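Local structure of serine protease inhibitor 2 (Anopheles gambiae, 3PZF) at residues G187-P192 with L235-R240; A245-L250 with F377-T382. The protein inhibits clip-domain serine proteases such as CLIPB9, thereby holding back phenoloxidase activation and melanization in the mosquito hemolymph. All coordinates share one frame; numbering follows the deposited sequence.

Contact 1. Residues G187-P192 with L235-R240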
loop_
_atom_site.group_PDB
_atom_site.type_symbol
_atom_site.label_atom_id
_atom_site.label_comp_id
_atom_site.label_asym_id
_atom_site.label_seq_id
_atom_site.Cartn_x
_atom_site.Cartn_y
_atom_site.Cartn_z
ATOM N N GLY A 187 12.314 -0.643 -8.438
ATOM C CA GLY A 187 12.190 0.243 -9.586
ATOM C C GLY A 187 13.309 1.273 -9.645
ATOM O O GLY A 187 14.024 1.462 -8.676
ATOM N N LEU A 188 13.453 1.931 -10.794
ATOM C CA LEU A 188 14.512 2.926 -11.006
ATOM C C LEU A 188 13.900 4.273 -11.270
ATOM O O LEU A 188 12.939 4.401 -12.057
ATOM C CB LEU A 188 15.362 2.568 -12.232
ATOM C CG LEU A 188 16.268 1.345 -12.089
ATOM C CD1 LEU A 188 16.858 0.936 -13.436
ATOM C CD2 LEU A 188 17.357 1.665 -11.096
ATOM N N TRP A 189 14.461 5.313 -10.669
ATOM C CA TRP A 189 14.003 6.646 -11.020
ATOM C C TRP A 189 14.312 6.928 -12.486
ATOM O O TRP A 189 15.396 6.596 -12.972
ATOM C CB TRP A 189 14.779 7.708 -10.219
ATOM C CG TRP A 189 14.624 7.677 -8.735
ATOM C CD1 TRP A 189 15.648 7.645 -7.809
ATOM C CD2 TRP A 189 13.411 7.725 -7.983
ATOM N NE1 TRP A 189 15.135 7.652 -6.535
ATOM C CE2 TRP A 189 13.767 7.703 -6.607
ATOM C CE3 TRP A 189 12.055 7.774 -8.324
ATOM C CZ2 TRP A 189 12.814 7.722 -5.582
ATOM C CZ3 TRP A 189 11.108 7.793 -7.304
ATOM C CH2 TRP A 189 11.487 7.770 -5.954
ATOM N N THR A 190 13.392 7.583 -13.186
ATOM C CA THR A 190 13.708 8.115 -14.497
ATOM C C THR A 190 14.865 9.133 -14.361
ATOM O O THR A 190 15.744 9.230 -15.214
ATOM C CB THR A 190 12.479 8.796 -15.094
ATOM O OG1 THR A 190 11.391 7.852 -15.116
ATOM C CG2 THR A 190 12.778 9.311 -16.508
ATOM N N TYR A 191 14.874 9.863 -13.256
ATOM C CA TYR A 191 15.886 10.907 -13.034
ATOM C C TYR A 191 16.620 10.598 -11.717
ATOM O O TYR A 191 16.195 11.001 -10.652
ATOM C CB TYR A 191 15.233 12.283 -12.976
ATOM C CG TYR A 191 14.488 12.610 -14.261
ATOM C CD1 TYR A 191 15.193 12.841 -15.436
ATOM C CD2 TYR A 191 13.102 12.614 -14.302
ATOM C CE1 TYR A 191 14.535 13.115 -16.624
ATOM C CE2 TYR A 191 12.430 12.889 -15.498
ATOM C CZ TYR A 191 13.158 13.139 -16.642
ATOM O OH TYR A 191 12.502 13.395 -17.819
ATOM N N PRO A 192 17.712 9.849 -11.801
ATOM C CA PRO A 192 18.352 9.441 -10.534
ATOM C C PRO A 192 19.091 10.626 -9.906
ATOM O O PRO A 192 19.512 11.537 -10.639
ATOM C CB PRO A 192 19.364 8.377 -10.972
ATOM C CG PRO A 192 19.611 8.647 -12.438
ATOM C CD PRO A 192 18.305 9.188 -12.976
ATOM N N LEU A 235 5.241 16.879 -4.975
ATOM C CA LEU A 235 6.276 16.586 -5.978
ATOM C C LEU A 235 6.076 15.195 -6.561
ATOM O O LEU A 235 5.740 14.264 -5.835
ATOM C CB LEU A 235 7.671 16.653 -5.311
ATOM C CG LEU A 235 8.857 16.167 -6.151
ATOM C CD1 LEU A 235 9.281 17.226 -7.206
ATOM C CD2 LEU A 235 10.073 15.859 -5.263
ATOM N N ARG A 236 6.342 15.046 -7.856
ATOM C CA ARG A 236 6.262 13.746 -8.521
ATOM C C ARG A 236 7.633 13.331 -9.035
ATOM O O ARG A 236 8.227 14.063 -9.833
ATOM C CB ARG A 236 5.287 13.854 -9.727
ATOM C CG ARG A 236 5.282 12.614 -10.642
ATOM C CD ARG A 236 4.385 12.919 -11.891
ATOM N NE ARG A 236 4.358 11.845 -12.878
ATOM C CZ ARG A 236 5.195 11.737 -13.897
ATOM N NH1 ARG A 236 6.145 12.648 -14.074
ATOM N NH2 ARG A 236 5.052 10.741 -14.772
ATOM N N LEU A 237 8.121 12.162 -8.596
ATOM C CA LEU A 237 9.319 11.537 -9.170
ATOM C C LEU A 237 8.910 10.241 -9.859
ATOM O O LEU A 237 8.509 9.281 -9.187
ATOM C CB LEU A 237 10.361 11.194 -8.085
ATOM C CG LEU A 237 10.853 12.392 -7.273
ATOM C CD1 LEU A 237 12.011 11.903 -6.333
ATOM C CD2 LEU A 237 11.292 13.565 -8.182
ATOM N N PRO A 238 8.997 10.212 -11.186
ATOM C CA PRO A 238 8.600 9.039 -11.968
ATOM C C PRO A 238 9.633 7.918 -11.914
ATOM O O PRO A 238 10.821 8.196 -11.791
ATOM C CB PRO A 238 8.529 9.593 -13.391
ATOM C CG PRO A 238 9.514 10.742 -13.386
ATOM C CD PRO A 238 9.321 11.364 -12.055
ATOM N N TYR A 239 9.175 6.672 -12.017
ATOM C CA TYR A 239 10.067 5.543 -12.241
ATOM C C TYR A 239 10.101 5.160 -13.720
ATOM O O TYR A 239 9.136 5.397 -14.442
ATOM C CB TYR A 239 9.581 4.320 -11.447
ATOM C CG TYR A 239 9.647 4.445 -9.944
ATOM C CD1 TYR A 239 10.824 4.165 -9.248
ATOM C CD2 TYR A 239 8.519 4.790 -9.215
ATOM C CE1 TYR A 239 10.872 4.248 -7.862
ATOM C CE2 TYR A 239 8.559 4.864 -7.826
ATOM C CZ TYR A 239 9.736 4.600 -7.161
ATOM O OH TYR A 239 9.777 4.676 -5.782
ATOM N N ARG A 240 11.178 4.519 -14.169
ATOM C CA ARG A 240 11.245 4.025 -15.544
ATOM C C ARG A 240 10.165 2.975 -15.770
ATOM O O ARG A 240 9.841 2.206 -14.870
ATOM C CB ARG A 240 12.619 3.418 -15.835
ATOM C CG ARG A 240 13.760 4.418 -15.676
ATOM C CD ARG A 240 15.060 3.933 -16.275
ATOM N NE ARG A 240 16.098 4.936 -16.039
ATOM C CZ ARG A 240 16.309 6.004 -16.809
ATOM N NH1 ARG A 240 15.566 6.212 -17.895
ATOM N NH2 ARG A 240 17.273 6.867 -16.494
HETATM O O HOH W 1 11.635 1.227 -12.916
HETATM O O HOH W 2 12.607 10.392 -11.501
#
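Just past the ends of strands 177-188 and 232-238, Trp-189 and Tyr-239 stack in the serpin breach, the part of β-sheet A where the reactive-centre loop begins its insertion. Their rings form an offset stack, with the six-membered ring of Trp-189 and the Tyr-239 ring 4.5 Å apart between centroids and planes at 14°. On the opposite face of the indole, Leu-237 CD1 makes a CH-pi contact, 4.2 Å from the centroid of the six-membered ring. Trp-189 CG sits beside its own backbone N (chi1 -63°), which carries the indole back between these two neighbours. Both aromatic polar ends are satisfied outside the two segments: Trp-189 NE1 bonds to Asn-342 O, and Tyr-239 OH pairs with Ser-346 OG of the hinge, the motif required for binding peptidase.

A single bridge pairs the backbones of Trp-189 and Tyr-239. Arg-240 N donates to Leu-188 O at 2.8 Å, and Thr-190 N to Pro-238 O in a nearly straight bond (169° at the hydrogen). Two waters extend the link, one accepting from Leu-188 N and donating to Arg-240 O, the other accepting from Tyr-191 N and donating to Pro-238 O.

The extended Arg-240 chain runs past Trp-189 O. Its NH2 comes near Thr-190 O, which lies over the guanidinium face, at too poor an angle for a hydrogen bond; NH1 forms a salt bridge with Glu-353 OE1. Pro-238 O serves three donors: Thr-190 N at 3.0 Å, the water held by Tyr-191 N at 2.8 Å and, weakly, Thr-190 OG1 at 3.4 Å.

Contact 2. Residues A245-L250 with F377-T382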
loop_
_atom_site.group_PDB
_atom_site.type_symbol
_atom_site.label_atom_id
_atom_site.label_comp_id
_atom_site.label_asym_id
_atom_site.label_seq_id
_atom_site.Cartn_x
_atom_site.Cartn_y
_atom_site.Cartn_z
ATOM N N ALA A 245 4.901 6.189 -10.533
ATOM C CA ALA A 245 5.611 7.376 -10.012
ATOM C C ALA A 245 5.430 7.471 -8.512
ATOM O O ALA A 245 4.455 6.963 -8.000
ATOM C CB ALA A 245 5.054 8.646 -10.704
ATOM N N MET A 246 6.381 8.066 -7.786
ATOM C CA MET A 246 6.183 8.313 -6.365
ATOM C C MET A 246 5.840 9.771 -6.174
ATOM O O MET A 246 6.541 10.655 -6.667
ATOM C CB MET A 246 7.419 7.964 -5.512
ATOM C CG MET A 246 7.184 8.226 -4.012
ATOM S SD MET A 246 8.530 7.603 -2.921
ATOM C CE MET A 246 8.182 5.852 -2.799
ATOM N N TYR A 247 4.769 10.029 -5.434
ATOM C CA TYR A 247 4.423 11.403 -5.080
ATOM C C TYR A 247 4.784 11.683 -3.636
ATOM O O TYR A 247 4.704 10.785 -2.793
ATOM C CB TYR A 247 2.928 11.629 -5.250
ATOM C CG TYR A 247 2.457 11.864 -6.668
ATOM C CD1 TYR A 247 2.115 10.791 -7.495
ATOM C CD2 TYR A 247 2.325 13.170 -7.185
ATOM C CE1 TYR A 247 1.658 11.011 -8.813
ATOM C CE2 TYR A 247 1.855 13.381 -8.487
ATOM C CZ TYR A 247 1.536 12.306 -9.293
ATOM O OH TYR A 247 1.053 12.572 -10.586
ATOM N N PHE A 248 5.222 12.920 -3.356
ATOM C CA PHE A 248 5.583 13.340 -2.003
ATOM C C PHE A 248 4.719 14.532 -1.655
ATOM O O PHE A 248 4.632 15.467 -2.450
ATOM C CB PHE A 248 7.066 13.769 -1.941
ATOM C CG PHE A 248 8.026 12.674 -2.342
ATOM C CD1 PHE A 248 8.638 11.886 -1.379
ATOM C CD2 PHE A 248 8.260 12.390 -3.688
ATOM C CE1 PHE A 248 9.490 10.857 -1.748
ATOM C CE2 PHE A 248 9.120 11.357 -4.056
ATOM C CZ PHE A 248 9.748 10.600 -3.081
ATOM N N ILE A 249 4.105 14.518 -0.478
ATOM C CA ILE A 249 3.360 15.685 0.012
ATOM C C ILE A 249 4.043 16.173 1.281
ATOM O O ILE A 249 4.016 15.480 2.300
ATOM C CB ILE A 249 1.900 15.342 0.309
ATOM C CG1 ILE A 249 1.207 14.852 -0.983
ATOM C CG2 ILE A 249 1.170 16.547 0.921
ATOM C CD1 ILE A 249 -0.231 14.265 -0.751
ATOM N N LEU A 250 4.649 17.362 1.190
ATOM C CA LEU A 250 5.490 17.912 2.255
ATOM C C LEU A 250 4.767 19.115 2.832
ATOM O O LEU A 250 4.667 20.157 2.172
ATOM C CB LEU A 250 6.844 18.331 1.680
ATOM C CG LEU A 250 7.807 19.076 2.636
ATOM C CD1 LEU A 250 8.307 18.157 3.756
ATOM C CD2 LEU A 250 8.978 19.635 1.849
ATOM N N PHE A 377 3.289 8.395 -1.746
ATOM C CA PHE A 377 2.533 7.277 -2.306
ATOM C C PHE A 377 3.071 6.919 -3.685
ATOM O O PHE A 377 3.721 7.738 -4.340
ATOM C CB PHE A 377 0.996 7.513 -2.303
ATOM C CG PHE A 377 0.515 8.674 -3.133
ATOM C CD1 PHE A 377 0.419 9.948 -2.592
ATOM C CD2 PHE A 377 0.070 8.475 -4.445
ATOM C CE1 PHE A 377 -0.078 11.014 -3.363
ATOM C CE2 PHE A 377 -0.413 9.557 -5.213
ATOM C CZ PHE A 377 -0.483 10.809 -4.653
ATOM N N ILE A 378 2.883 5.664 -4.080
ATOM C CA ILE A 378 3.275 5.236 -5.411
ATOM C C ILE A 378 2.001 4.894 -6.145
ATOM O O ILE A 378 1.177 4.145 -5.613
ATOM C CB ILE A 378 4.178 4.009 -5.351
ATOM C CG1 ILE A 378 5.501 4.395 -4.648
ATOM C CG2 ILE A 378 4.478 3.506 -6.791
ATOM C CD1 ILE A 378 6.422 3.228 -4.475
ATOM N N GLU A 379 1.845 5.424 -7.352
ATOM C CA GLU A 379 0.608 5.207 -8.108
ATOM C C GLU A 379 0.907 4.640 -9.491
ATOM O O GLU A 379 1.943 4.936 -10.069
ATOM C CB GLU A 379 -0.110 6.554 -8.187
ATOM C CG GLU A 379 -1.009 6.828 -9.349
ATOM C CD GLU A 379 -1.573 8.224 -9.225
ATOM O OE1 GLU A 379 -2.148 8.520 -8.162
ATOM O OE2 GLU A 379 -1.401 9.038 -10.155
ATOM N N ASP A 380 0.002 3.789 -9.972
ATOM C CA ASP A 380 -0.067 3.378 -11.375
ATOM C C ASP A 380 -0.712 4.548 -12.125
ATOM O O ASP A 380 -1.880 4.836 -11.939
ATOM C CB ASP A 380 -0.915 2.094 -11.478
ATOM C CG ASP A 380 -1.071 1.598 -12.916
ATOM O OD1 ASP A 380 -0.940 2.408 -13.860
ATOM O OD2 ASP A 380 -1.313 0.380 -13.097
ATOM N N GLU A 381 0.075 5.271 -12.917
ATOM C CA GLU A 381 -0.403 6.514 -13.505
ATOM C C GLU A 381 -1.292 6.270 -14.713
ATOM O O GLU A 381 -1.813 7.216 -15.279
ATOM C CB GLU A 381 0.764 7.392 -13.908
ATOM C CG GLU A 381 1.647 7.734 -12.709
ATOM C CD GLU A 381 2.571 8.861 -13.032
ATOM O OE1 GLU A 381 2.342 9.962 -12.494
ATOM O OE2 GLU A 381 3.483 8.647 -13.856
ATOM N N THR A 382 -1.439 5.013 -15.119
ATOM C CA THR A 382 -2.343 4.710 -16.244
ATOM C C THR A 382 -3.768 4.489 -15.758
ATOM O O THR A 382 -4.729 4.705 -16.515
ATOM C CB THR A 382 -1.916 3.487 -17.087
ATOM O OG1 THR A 382 -2.092 2.280 -16.338
ATOM C CG2 THR A 382 -0.478 3.609 -17.578
HETATM O O HOH W 3 -0.130 10.625 -11.721
#
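Strands 245-250 and 377-380 run antiparallel with their axes at 140°, joined by two hydrogen-bonded pairs, Ala-245 with Glu-379 and Tyr-247 with Phe-377, on either side of the non-hydrogen-bonded pair Met-246 and Ile-378. Four backbone bonds hold this ladder, the shortest from Tyr-247 N to Phe-377 O at 2.7 Å.

The face bearing Tyr-247 and Phe-377 carries most of the contact. Phe-377 CG stands in the crowded position between backbone N and carbonyl carbon (chi1 62°), bringing its ring across to Tyr-247. As a CH-pi contact, Tyr-247 CB lies over one face of the Phe-377 ring, 3.7 Å from its centroid. The ring planes are close to parallel, yet the lateral offset leaves little stacking; Ile-249 CD1 reaches the edge of the Phe-377 ring, 4.2 Å from CE1.

Farther along this face the packing turns polar. A water lying in the plane of the Tyr-247 ring, at its edge, accepts from Tyr-247 OH at 2.5 Å and donates to Glu-379 OE2 at 2.6 Å and to Glu-381 OE1 at 2.7 Å. It thereby bridges two buried carboxylates, whose negative charge is probably offset by salt bridges from Arg-21 to Glu-379 OE1 and from Arg-236 to Glu-381 OE2. The Glu-381 carboxylate also rests on the Ala-245 methyl, with CD 3.4 Å from CB. On the other face Met-246, bent at chi3 (-79°), sets CE against Ile-378 CG1 at 3.6 Å.

At the strand's end Asp-380 OD1 accepts from Thr-382 N, forming an Asx turn, and also from Thr-382 OG1. The ladder joins strands 244-251 and 374-380 of β-sheet B, the hydrophobic core sheet of the serpin fold.

In the fold
Contacts 1 and 2 have centres about 10 Å apart and lie on the same side of the chain's centre. They come in series along the chain: contact 1 closes at Arg-240, and contact 2 opens at Ala-245 on the next strand. Strands 232-238 and 244-251 are antiparallel neighbours in sheet B, and strand 374-380 continues that sheet on the far side of 244-251. Contact 1 joins the segment leaving sheet B to the segment leaving strand 177-188 of sheet A, whereas contact 2 lies within sheet B. A probable hydrogen bond from Met-246 N to Leu-237 O, the Arg-236 NH2 to Glu-381 OE2 salt bridge and Tyr-239 OH packing on Met-246 CE link them, consistent with the breach resting on sheet B.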